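Local structure of toll-like receptor 13 (Mus musculus, 4Z0C) at residues Q96-S101 and T119-D124. The protein recognises bacterial 23S ribosomal RNA through its leucine-rich-repeat ectodomain and signals via MYD88 and TRAF6 to activate NF-kappa-B and inflammatory cytokine secretion. Sequence-based numbering, arbitrary orientation.
With NAG (2-acetamido-2-deoxy-beta-D-glucopyranose), chain L.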
ATOM      1  N   GLN A  96     -22.452  -2.175 -39.399  1.00 42.41           N
ATOM      2  CA  GLN A  96     -22.180  -1.122 -40.400  1.00 50.97           C
ATOM      3  C   GLN A  96     -23.419  -0.513 -41.030  1.00 52.19           C
ATOM      4  O   GLN A  96     -23.403   0.635 -41.455  1.00 60.55           O
ATOM      5  CB  GLN A  96     -21.256  -1.625 -41.510  1.00 56.93           C
ATOM      6  CG  GLN A  96     -19.857  -1.987 -41.045  1.00 63.55           C
ATOM      7  CD  GLN A  96     -19.027  -2.595 -42.151  1.00 67.33           C
ATOM      8  OE1 GLN A  96     -18.809  -1.972 -43.196  1.00 69.14           O
ATOM      9  NE2 GLN A  96     -18.523  -3.801 -41.917  1.00 67.09           N
ATOM     10  N   SER A  97     -24.489  -1.285 -41.119  1.00 52.47           N
ATOM     11  CA  SER A  97     -25.750  -0.751 -41.604  1.00 48.18           C
ATOM     12  C   SER A  97     -26.840  -1.414 -40.800  1.00 49.15           C
ATOM     13  O   SER A  97     -26.668  -2.534 -40.330  1.00 55.26           O
ATOM     14  CB  SER A  97     -25.924  -1.018 -43.099  1.00 44.27           C
ATOM     15  OG  SER A  97     -25.583  -2.352 -43.427  1.00 48.96           O
ATOM     16  N   VAL A  98     -27.957  -0.722 -40.627  1.00 45.63           N
ATOM     17  CA  VAL A  98     -29.050  -1.269 -39.839  1.00 39.62           C
ATOM     18  C   VAL A  98     -30.241  -1.638 -40.727  1.00 45.26           C
ATOM     19  O   VAL A  98     -30.803  -0.803 -41.428  1.00 39.62           O
ATOM     20  CB  VAL A  98     -29.467  -0.295 -38.725  1.00 38.03           C
ATOM     21  CG1 VAL A  98     -30.533  -0.910 -37.858  1.00 40.12           C
ATOM     22  CG2 VAL A  98     -28.255   0.058 -37.873  1.00 38.05           C
ATOM     23  N   ASN A  99     -30.605  -2.913 -40.689  1.00 50.22           N
ATOM     24  CA  ASN A  99     -31.667  -3.435 -41.522  1.00 46.77           C
ATOM     25  C   ASN A  99     -32.949  -3.595 -40.713  1.00 49.54           C
ATOM     26  O   ASN A  99     -33.026  -3.149 -39.572  1.00 56.82           O
ATOM     27  CB  ASN A  99     -31.230  -4.767 -42.118  1.00 44.04           C
ATOM     28  CG  ASN A  99     -29.887  -4.671 -42.822  1.00 48.94           C
ATOM     29  OD1 ASN A  99     -29.573  -3.655 -43.447  1.00 49.20           O
ATOM     30  ND2 ASN A  99     -29.073  -5.719 -42.693  1.00 51.24           N
ATOM     31  N   ASN A 100     -33.953  -4.218 -41.313  1.00 44.92           N
ATOM     32  CA  ASN A 100     -35.266  -4.355 -40.695  1.00 53.41           C
ATOM     33  C   ASN A 100     -35.356  -5.543 -39.727  1.00 51.05           C
ATOM     34  O   ASN A 100     -36.196  -6.429 -39.887  1.00 49.96           O
ATOM     35  CB  ASN A 100     -36.283  -4.486 -41.813  1.00 63.49           C
ATOM     36  CG  ASN A 100     -36.200  -3.325 -42.783  1.00 76.13           C
ATOM     37  OD1 ASN A 100     -36.487  -2.185 -42.425  1.00 81.54           O
ATOM     38  ND2 ASN A 100     -35.737  -3.598 -44.000  1.00 79.28           N
ATOM     39  N   SER A 101     -34.476  -5.557 -38.725  1.00 47.36           N
ATOM     40  CA  SER A 101     -34.377  -6.662 -37.767  1.00 37.11           C
ATOM     41  C   SER A 101     -35.204  -6.552 -36.472  1.00 32.73           C
ATOM     42  O   SER A 101     -35.144  -7.435 -35.626  1.00 37.97           O
ATOM     43  CB  SER A 101     -32.905  -6.847 -37.399  1.00 45.35           C
ATOM     44  OG  SER A 101     -32.065  -6.673 -38.530  1.00 51.53           O
ATOM     45  N   THR A 119     -23.350   3.425 -41.111  1.00 47.45           N
ATOM     46  CA  THR A 119     -23.419   4.506 -42.102  1.00 47.49           C
ATOM     47  C   THR A 119     -24.858   4.787 -42.511  1.00 49.72           C
ATOM     48  O   THR A 119     -25.213   5.934 -42.781  1.00 49.91           O
ATOM     49  CB  THR A 119     -22.617   4.192 -43.380  1.00 41.54           C
ATOM     50  OG1 THR A 119     -23.050   2.944 -43.921  1.00 40.99           O
ATOM     51  CG2 THR A 119     -21.126   4.119 -43.090  1.00 37.67           C
ATOM     52  N   HIS A 120     -25.691   3.746 -42.545  1.00 49.27           N
ATOM     53  CA  HIS A 120     -27.081   3.884 -42.997  1.00 44.20           C
ATOM     54  C   HIS A 120     -28.073   3.066 -42.187  1.00 38.77           C
ATOM     55  O   HIS A 120     -27.751   2.000 -41.656  1.00 40.33           O
ATOM     56  CB  HIS A 120     -27.220   3.492 -44.470  1.00 52.63           C
ATOM     57  CG  HIS A 120     -26.491   4.397 -45.412  1.00 74.70           C
ATOM     58  ND1 HIS A 120     -25.196   4.162 -45.823  1.00 84.78           N
ATOM     59  CD2 HIS A 120     -26.880   5.536 -46.034  1.00 83.87           C
ATOM     60  CE1 HIS A 120     -24.818   5.118 -46.651  1.00 86.72           C
ATOM     61  NE2 HIS A 120     -25.823   5.965 -46.797  1.00 87.05           N
ATOM     62  N   ILE A 121     -29.305   3.555 -42.134  1.00 35.25           N
ATOM     63  CA  ILE A 121     -30.382   2.831 -41.481  1.00 36.82           C
ATOM     64  C   ILE A 121     -31.522   2.741 -42.477  1.00 41.76           C
ATOM     65  O   ILE A 121     -31.940   3.758 -43.039  1.00 43.84           O
ATOM     66  CB  ILE A 121     -30.892   3.565 -40.237  1.00 32.82           C
ATOM     67  CG1 ILE A 121     -29.755   3.796 -39.232  1.00 37.74           C
ATOM     68  CG2 ILE A 121     -32.030   2.783 -39.604  1.00 22.32           C
ATOM     69  CD1 ILE A 121     -30.222   4.368 -37.907  1.00 33.10           C
ATOM     70  N   HIS A 122     -32.018   1.532 -42.710  1.00 44.17           N
ATOM     71  CA  HIS A 122     -33.090   1.352 -43.669  1.00 51.15           C
ATOM     72  C   HIS A 122     -34.315   2.144 -43.231  1.00 54.83           C
ATOM     73  O   HIS A 122     -34.624   2.220 -42.035  1.00 53.43           O
ATOM     74  CB  HIS A 122     -33.458  -0.120 -43.862  1.00 58.89           C
ATOM     75  CG  HIS A 122     -34.443  -0.335 -44.970  1.00 60.06           C
ATOM     76  ND1 HIS A 122     -35.804  -0.299 -44.773  1.00 63.35           N
ATOM     77  CD2 HIS A 122     -34.257  -0.549 -46.295  1.00 56.90           C
ATOM     78  CE1 HIS A 122     -36.419  -0.500 -45.928  1.00 64.78           C
ATOM     79  NE2 HIS A 122     -35.500  -0.650 -46.865  1.00 62.45           N
ATOM     80  N   LYS A 123     -34.979   2.748 -44.215  1.00 53.80           N
ATOM     81  CA  LYS A 123     -36.157   3.580 -44.001  1.00 54.47           C
ATOM     82  C   LYS A 123     -37.176   2.971 -43.041  1.00 44.89           C
ATOM     83  O   LYS A 123     -37.800   3.683 -42.253  1.00 49.48           O
ATOM     84  CB  LYS A 123     -36.841   3.825 -45.346  1.00 60.53           C
ATOM     85  CG  LYS A 123     -37.795   5.000 -45.355  1.00 65.98           C
ATOM     86  CD  LYS A 123     -38.374   5.233 -46.753  1.00 67.08           C
ATOM     87  CE  LYS A 123     -38.755   3.923 -47.422  1.00 66.95           C
ATOM     88  NZ  LYS A 123     -40.215   3.637 -47.294  1.00 67.72           N
ATOM     89  N   ASP A 124     -37.340   1.655 -43.106  1.00 32.43           N
ATOM     90  CA  ASP A 124     -38.372   0.977 -42.321  1.00 38.38           C
ATOM     91  C   ASP A 124     -37.825   0.164 -41.162  1.00 47.94           C
ATOM     92  O   ASP A 124     -38.546  -0.664 -40.595  1.00 51.01           O
ATOM     93  CB  ASP A 124     -39.208   0.060 -43.207  1.00 42.06           C
ATOM     94  CG  ASP A 124     -39.914   0.808 -44.309  1.00 55.79           C
ATOM     95  OD1 ASP A 124     -40.615   1.798 -43.997  1.00 57.46           O
ATOM     96  OD2 ASP A 124     -39.757   0.413 -45.485  1.00 61.87           O
TER
HETATM   97  C1  NAG L 904     -27.775  -5.465 -43.273  1.00 55.48           C
HETATM   98  C2  NAG L 904     -26.740  -6.158 -42.378  1.00 56.97           C
HETATM   99  C3  NAG L 904     -25.344  -6.204 -42.993  1.00 55.33           C
HETATM  100  C4  NAG L 904     -25.368  -6.576 -44.473  1.00 60.12           C
HETATM  101  C5  NAG L 904     -26.465  -5.819 -45.218  1.00 63.70           C
HETATM  102  C6  NAG L 904     -26.590  -6.268 -46.676  1.00 64.86           C
HETATM  103  C7  NAG L 904     -26.966  -6.135 -39.955  1.00 51.93           C
HETATM  104  C8  NAG L 904     -26.338  -5.594 -38.705  1.00 59.47           C
HETATM  105  N2  NAG L 904     -26.668  -5.505 -41.085  1.00 52.05           N
HETATM  106  O3  NAG L 904     -24.575  -7.150 -42.284  1.00 46.62           O
HETATM  107  O4  NAG L 904     -24.113  -6.255 -45.036  1.00 64.38           O
HETATM  108  O5  NAG L 904     -27.711  -6.000 -44.576  1.00 60.14           O
HETATM  109  O6  NAG L 904     -27.279  -7.498 -46.767  1.00 63.65           O
HETATM  110  O7  NAG L 904     -27.711  -7.109 -39.894  1.00 47.44           O
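The side-chain amide of N100 lies over one face of the H122 imidazole, displaced toward the ring's rim and standing nearly upright on it, with the two planes 84° apart. At the edge of the same ring, in its plane, sits CB of D124. H122 reaches this position because CG is anti to the backbone N (chi1 -173°), which carries the imidazole across to the neighbouring turn. Its ND1 accepts the backbone N-H of D124 at 3.0 Å, a nearly straight bond that arrives 34° out of the ring plane and ties the ring to its own chain.

Preceding these residues in each segment, the weakly bonded strands 97-98 of LRR 3 and 120-121 of LRR 4 run parallel, V98 paired with I121, on the outer side of the solenoid; the rest of both segments is loop or turn. Three backbone bonds join the segments: T119 N to Q96 O at 2.8 Å, V98 N to H120 O at 2.9 Å and H122 N to V98 O at 2.9 Å. V98 thus uses both its N-H and its carbonyl toward the next repeat. On the buried face its CB meets CG2 of I121 at 4.1 Å; I121 also packs against I148 and A151 of helix 145-152.

The N-linked glycan adds a grip on the side of 96-101. Its C1 is bonded covalently to ND2 of N99, and its acetamido N2 donates to S97 O at 3.1 Å; further bonds to W72 O and I74 N link the sugar to the preceding turn.

Here the two repeats are joined mainly through main-chain bonds, with V98 and I121 as the apolar pair. An acceptor role for ND1 would, in the neutral ring, put the proton on NE2, and the contact is consistent with H122 probably being neutral here.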